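Local coordinates for DNA mismatch repair protein MLH3 (Saccharomyces cerevisiae S288C, PDB 6RMN) that corrects insertion-deletion loops in DNA mismatch repair as a component of the MutLbeta heterodimer, this chain being the zinc-binding C-terminal domain of MLH3, at residues 52-57 / 219-224; 144-149 / 180-185. One frame throughout, in Å; residues are numbered along the deposited sequence.

Contact 1: 52-57 / 219-224; sequences DERIRL and CHNPFE. With ZN (zinc ion), chain C; ZN (zinc ion), chain D.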
# COMPACT_ATOMS: atom_id res chain seq x y z
N ASP B 52 4.65 -10.73 10.80
CA ASP B 52 4.01 -11.99 11.13
C ASP B 52 4.56 -12.58 12.44
O ASP B 52 3.78 -12.99 13.31
CB ASP B 52 4.15 -12.99 9.96
CG ASP B 52 3.15 -14.13 10.00
OD1 ASP B 52 2.07 -13.98 10.65
OD2 ASP B 52 3.42 -15.18 9.36
N GLU B 53 5.90 -12.58 12.59
CA GLU B 53 6.62 -13.06 13.78
C GLU B 53 6.18 -12.28 15.04
O GLU B 53 5.98 -12.90 16.08
CB GLU B 53 8.14 -12.93 13.57
CG GLU B 53 9.01 -13.44 14.70
CD GLU B 53 10.47 -13.24 14.36
OE1 GLU B 53 10.98 -13.96 13.48
OE2 GLU B 53 11.08 -12.32 14.95
N ARG B 54 6.00 -10.95 14.91
CA ARG B 54 5.55 -10.08 15.99
C ARG B 54 4.13 -10.44 16.48
O ARG B 54 3.90 -10.54 17.69
CB ARG B 54 5.58 -8.60 15.56
CG ARG B 54 5.18 -7.65 16.68
CD ARG B 54 6.33 -7.54 17.64
NE ARG B 54 5.97 -7.91 18.99
CZ ARG B 54 6.81 -7.87 20.01
NH1 ARG B 54 8.07 -7.48 19.84
NH2 ARG B 54 6.40 -8.21 21.22
N ILE B 55 3.19 -10.58 15.52
CA ILE B 55 1.79 -10.94 15.80
C ILE B 55 1.77 -12.29 16.51
O ILE B 55 1.03 -12.47 17.48
CB ILE B 55 0.94 -10.99 14.47
CG1 ILE B 55 0.88 -9.60 13.78
CG2 ILE B 55 -0.49 -11.53 14.74
CD1 ILE B 55 0.62 -9.66 12.28
N ARG B 56 2.57 -13.25 16.01
CA ARG B 56 2.65 -14.61 16.51
C ARG B 56 3.22 -14.69 17.92
O ARG B 56 2.70 -15.46 18.72
CB ARG B 56 3.41 -15.51 15.53
CG ARG B 56 2.57 -15.91 14.33
CD ARG B 56 3.33 -16.79 13.37
NE ARG B 56 2.55 -17.10 12.17
CZ ARG B 56 1.69 -18.11 12.05
NH1 ARG B 56 1.49 -18.93 13.07
NH2 ARG B 56 1.01 -18.29 10.93
N LEU B 57 4.25 -13.86 18.22
CA LEU B 57 4.89 -13.79 19.53
C LEU B 57 3.93 -13.28 20.59
O LEU B 57 3.78 -13.92 21.63
CB LEU B 57 6.17 -12.93 19.51
CG LEU B 57 6.88 -12.81 20.87
CD1 LEU B 57 7.62 -14.11 21.23
CD2 LEU B 57 7.78 -11.62 20.90
N CYS B 219 -1.00 -4.86 18.10
CA CYS B 219 0.10 -5.35 18.92
C CYS B 219 0.55 -4.30 19.91
O CYS B 219 0.40 -3.11 19.66
CB CYS B 219 1.27 -5.81 18.05
SG CYS B 219 0.96 -7.36 17.17
N HIS B 220 1.14 -4.75 21.04
CA HIS B 220 1.67 -3.87 22.07
C HIS B 220 2.92 -3.19 21.56
O HIS B 220 3.07 -2.00 21.76
CB HIS B 220 1.92 -4.64 23.38
CG HIS B 220 2.41 -3.75 24.49
ND1 HIS B 220 1.58 -2.83 25.09
CD2 HIS B 220 3.64 -3.65 25.03
CE1 HIS B 220 2.32 -2.21 25.98
NE2 HIS B 220 3.57 -2.66 25.98
N ASN B 221 3.79 -3.92 20.85
CA ASN B 221 4.99 -3.34 20.25
C ASN B 221 5.09 -3.71 18.75
O ASN B 221 5.79 -4.64 18.40
CB ASN B 221 6.25 -3.73 21.05
CG ASN B 221 7.58 -3.22 20.52
OD1 ASN B 221 8.63 -3.76 20.86
ND2 ASN B 221 7.59 -2.17 19.70
N PRO B 222 4.43 -2.97 17.84
CA PRO B 222 4.51 -3.34 16.41
C PRO B 222 5.79 -2.93 15.69
O PRO B 222 5.93 -3.24 14.50
CB PRO B 222 3.30 -2.64 15.79
CG PRO B 222 2.98 -1.51 16.68
CD PRO B 222 3.52 -1.82 18.06
N PHE B 223 6.72 -2.25 16.38
CA PHE B 223 7.91 -1.64 15.77
C PHE B 223 9.15 -2.52 15.70
O PHE B 223 10.13 -2.13 15.07
CB PHE B 223 8.21 -0.32 16.47
CG PHE B 223 6.98 0.56 16.45
CD1 PHE B 223 6.45 1.01 15.25
CD2 PHE B 223 6.33 0.88 17.63
CE1 PHE B 223 5.30 1.81 15.24
CE2 PHE B 223 5.20 1.70 17.62
CZ PHE B 223 4.68 2.14 16.42
N GLU B 224 9.08 -3.74 16.25
CA GLU B 224 10.20 -4.67 16.15
C GLU B 224 9.73 -6.10 16.04
O GLU B 224 8.59 -6.38 16.39
CB GLU B 224 11.26 -4.48 17.27
CG GLU B 224 10.80 -4.69 18.69
CD GLU B 224 11.74 -4.13 19.75
OE1 GLU B 224 12.11 -2.93 19.66
OE2 GLU B 224 12.11 -4.89 20.67
ZN ZN C . 12.48 -14.52 12.33
ZN ZN D . 13.27 -11.60 14.57

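Contact 2: 144-149 / 180-185; sequences LQHAHD and CVPTVF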
# COMPACT_ATOMS: atom_id res chain seq x y z
N LEU B 144 19.53 -22.46 36.89
CA LEU B 144 20.50 -21.60 37.58
C LEU B 144 20.45 -20.19 37.02
O LEU B 144 20.50 -19.24 37.80
CB LEU B 144 21.93 -22.13 37.47
CG LEU B 144 22.33 -23.18 38.49
CD1 LEU B 144 23.59 -23.87 38.05
CD2 LEU B 144 22.52 -22.57 39.88
N GLN B 145 20.36 -20.05 35.68
CA GLN B 145 20.27 -18.77 34.97
C GLN B 145 19.09 -17.94 35.51
O GLN B 145 19.30 -16.79 35.90
CB GLN B 145 20.16 -19.01 33.45
CG GLN B 145 20.22 -17.77 32.57
CD GLN B 145 19.73 -18.09 31.18
OE1 GLN B 145 18.60 -18.58 30.98
NE2 GLN B 145 20.56 -17.84 30.18
N HIS B 146 17.89 -18.55 35.62
CA HIS B 146 16.72 -17.89 36.19
C HIS B 146 16.87 -17.57 37.69
O HIS B 146 16.48 -16.47 38.10
CB HIS B 146 15.42 -18.65 35.93
CG HIS B 146 14.21 -17.84 36.29
ND1 HIS B 146 13.98 -16.59 35.73
CD2 HIS B 146 13.23 -18.10 37.19
CE1 HIS B 146 12.86 -16.15 36.28
NE2 HIS B 146 12.38 -17.02 37.16
N ALA B 147 17.43 -18.50 38.49
CA ALA B 147 17.67 -18.32 39.93
C ALA B 147 18.61 -17.13 40.17
O ALA B 147 18.37 -16.33 41.09
CB ALA B 147 18.27 -19.59 40.53
N HIS B 148 19.67 -17.00 39.34
CA HIS B 148 20.62 -15.89 39.40
C HIS B 148 19.97 -14.61 38.91
O HIS B 148 20.24 -13.55 39.45
CB HIS B 148 21.91 -16.19 38.61
CG HIS B 148 22.79 -17.20 39.27
ND1 HIS B 148 23.27 -17.03 40.55
CD2 HIS B 148 23.25 -18.38 38.78
CE1 HIS B 148 23.99 -18.11 40.82
NE2 HIS B 148 24.01 -18.94 39.78
N ASP B 149 19.06 -14.70 37.91
CA ASP B 149 18.32 -13.54 37.41
C ASP B 149 17.50 -12.91 38.54
O ASP B 149 17.53 -11.70 38.73
CB ASP B 149 17.45 -13.91 36.18
CG ASP B 149 18.20 -13.85 34.85
OD1 ASP B 149 19.34 -13.31 34.83
OD2 ASP B 149 17.64 -14.32 33.83
N CYS B 180 8.95 -10.75 33.83
CA CYS B 180 9.08 -11.88 34.77
C CYS B 180 9.34 -13.20 34.08
O CYS B 180 9.75 -14.16 34.73
CB CYS B 180 7.84 -11.99 35.64
SG CYS B 180 7.33 -10.44 36.38
N VAL B 181 9.02 -13.29 32.81
CA VAL B 181 9.15 -14.51 32.04
C VAL B 181 10.62 -14.98 31.98
O VAL B 181 11.44 -14.21 31.49
CB VAL B 181 8.50 -14.36 30.65
CG1 VAL B 181 8.69 -15.62 29.82
CG2 VAL B 181 7.02 -14.02 30.79
N PRO B 182 10.97 -16.19 32.50
CA PRO B 182 12.37 -16.65 32.40
C PRO B 182 12.90 -16.61 30.97
O PRO B 182 12.15 -16.86 30.03
CB PRO B 182 12.31 -18.07 32.96
CG PRO B 182 11.11 -18.07 33.86
CD PRO B 182 10.12 -17.20 33.16
N THR B 183 14.20 -16.25 30.80
CA THR B 183 14.90 -16.14 29.51
C THR B 183 14.69 -17.38 28.62
O THR B 183 14.50 -17.22 27.41
CB THR B 183 16.39 -15.81 29.74
OG1 THR B 183 16.49 -14.62 30.52
CG2 THR B 183 17.17 -15.60 28.43
N VAL B 184 14.70 -18.59 29.22
CA VAL B 184 14.50 -19.84 28.48
C VAL B 184 13.10 -19.90 27.83
O VAL B 184 12.97 -20.45 26.75
CB VAL B 184 14.82 -21.10 29.32
CG1 VAL B 184 13.86 -21.27 30.51
CG2 VAL B 184 14.85 -22.36 28.45
N PHE B 185 12.07 -19.32 28.49
CA PHE B 185 10.72 -19.31 27.95
C PHE B 185 10.63 -18.34 26.76
O PHE B 185 10.10 -18.70 25.72
CB PHE B 185 9.69 -19.03 29.04
CG PHE B 185 9.47 -20.19 29.97
CD1 PHE B 185 8.65 -21.25 29.61
CD2 PHE B 185 10.06 -20.23 31.22
CE1 PHE B 185 8.45 -22.33 30.48
CE2 PHE B 185 9.86 -21.31 32.09
CZ PHE B 185 9.06 -22.35 31.71
O HOH W 1 16.03 -18.81 31.95
O HOH W 2 15.70 -16.24 33.32

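Contact 1: 52-57 / 219-224
The guanidinium of Arg54 lies between Asn221, whose CB sits over the centre of one face, 4.3 Å above the plane, and Leu57 of its own helix, whose CD2 approaches the other face nearer its rim. At the edge, in plane, stands Glu224 O, with NH1 of Arg54 3.7 Å from it. The Arg54 and Asn221 side chains cross at about a right angle, their guanidinium and amide planes 45° apart. Arg54 NE comes within 3.3 Å of Asn221 O, but at an angle too poor for a hydrogen bond; bends at chi2 (76°) and chi3 (-122°) turn the guanidinium toward Asn221, the first residue of a type I turn that ends at Glu224. One residue along the helix from Arg54, Ile55 takes Cys219 SG, 4.1 Å from its CG1. The charge of Arg54 is met by a salt bridge to Glu58, whose carboxylate also accepts the backbone amides of His220 and Asn221. A leucine in place of Arg54 would probably leave Glu58 without its charged mate and the Asn221 face of the turn poorly packed. Next to it in sequence, Glu53 bridges two zinc ions: OE1 binds one at 2.0 Å, with His49 and Cys194, and OE2 the other at 2.3 Å, with Cys225 and His227. His49, Glu53 and Glu58 fit the DQHA(X)2E(X)4E motif of MutL endonuclease domains. The chemistry therefore implies division of labour: Glu53 faces the metals, while Glu58, paired with Arg54, grips the backbone of the loop that leads into Cys225 and His227.

Contact 2: 144-149 / 180-185
His146 meets Pro182 with the flat of its ring, and its path can be followed outward from the helix. CB leaves the backbone toward 180-185, and with CG anti to the backbone N (chi1 -170°) the imidazole is carried across the gap. CG rests 3.8 Å from Pro182 CB. ND1 lies 3.6 Å from the same carbon, and also meets water 2, which stands in the ring plane at 3.0 Å from ND1. Farther out, CE1 and NE2 lie beneath Pro182 CG, and CE1 also nears the carbonyl oxygen of Cys180. The evidence for a CH-pi contact is direct: Pro182 CG is 3.6 Å from the ring centroid and only 11° off the normal.

Around this CH-pi contact the polar groups meet through water. Water 2 donates a hydrogen bond to Asp149 OD2 and accepts one from the backbone N-H of Thr183, at 2.9 Å from N to the water oxygen. Water 1 does the same one residue on, donating to Gln145 OE1 at 2.8 Å and accepting from Val184 N. Pro182 is the N-cap residue of helix 183-196, so both waters receive amides of its first turn; the carboxylate of Asp149 near this end would probably interact favourably with the helix dipole. Thr183 OG1 approaches Asp149 OD2 directly, at 3.5 Å.

Phe100 of helix 87-101 adds an edge-to-face contact to the His146 ring, and Trp103 touches Pro182. Val184 reaches Tyr138 and Val142 on helix 136-151, while Val181 packs on Phe61, Leu64 and Leu65 of helix 48-69, placing the start of helix 183-196 between the two.

From the N terminus the chain passes helix 5-15 and strands 18-23, 27-31 and 43-47 before helix 48-69 supplies the first half of contact 1. The second antiparallel sheet and helix 87-101 follow, then helix 136-151, where contact 2 begins; it closes after 30 intervening residues, at 180-185, where the chain enters helix 183-196. Contact 1 closes last, after 161 intervening residues, tying helix 48-69 to the loop between helix 206-216 and strand 232-234, so contact 2 lies wholly within its span and the two do not cross. Their centres are 22 Å apart. Helix 183-196 relates them: its beginning belongs to contact 2, and Cys194 near its end binds zinc beside contact 1.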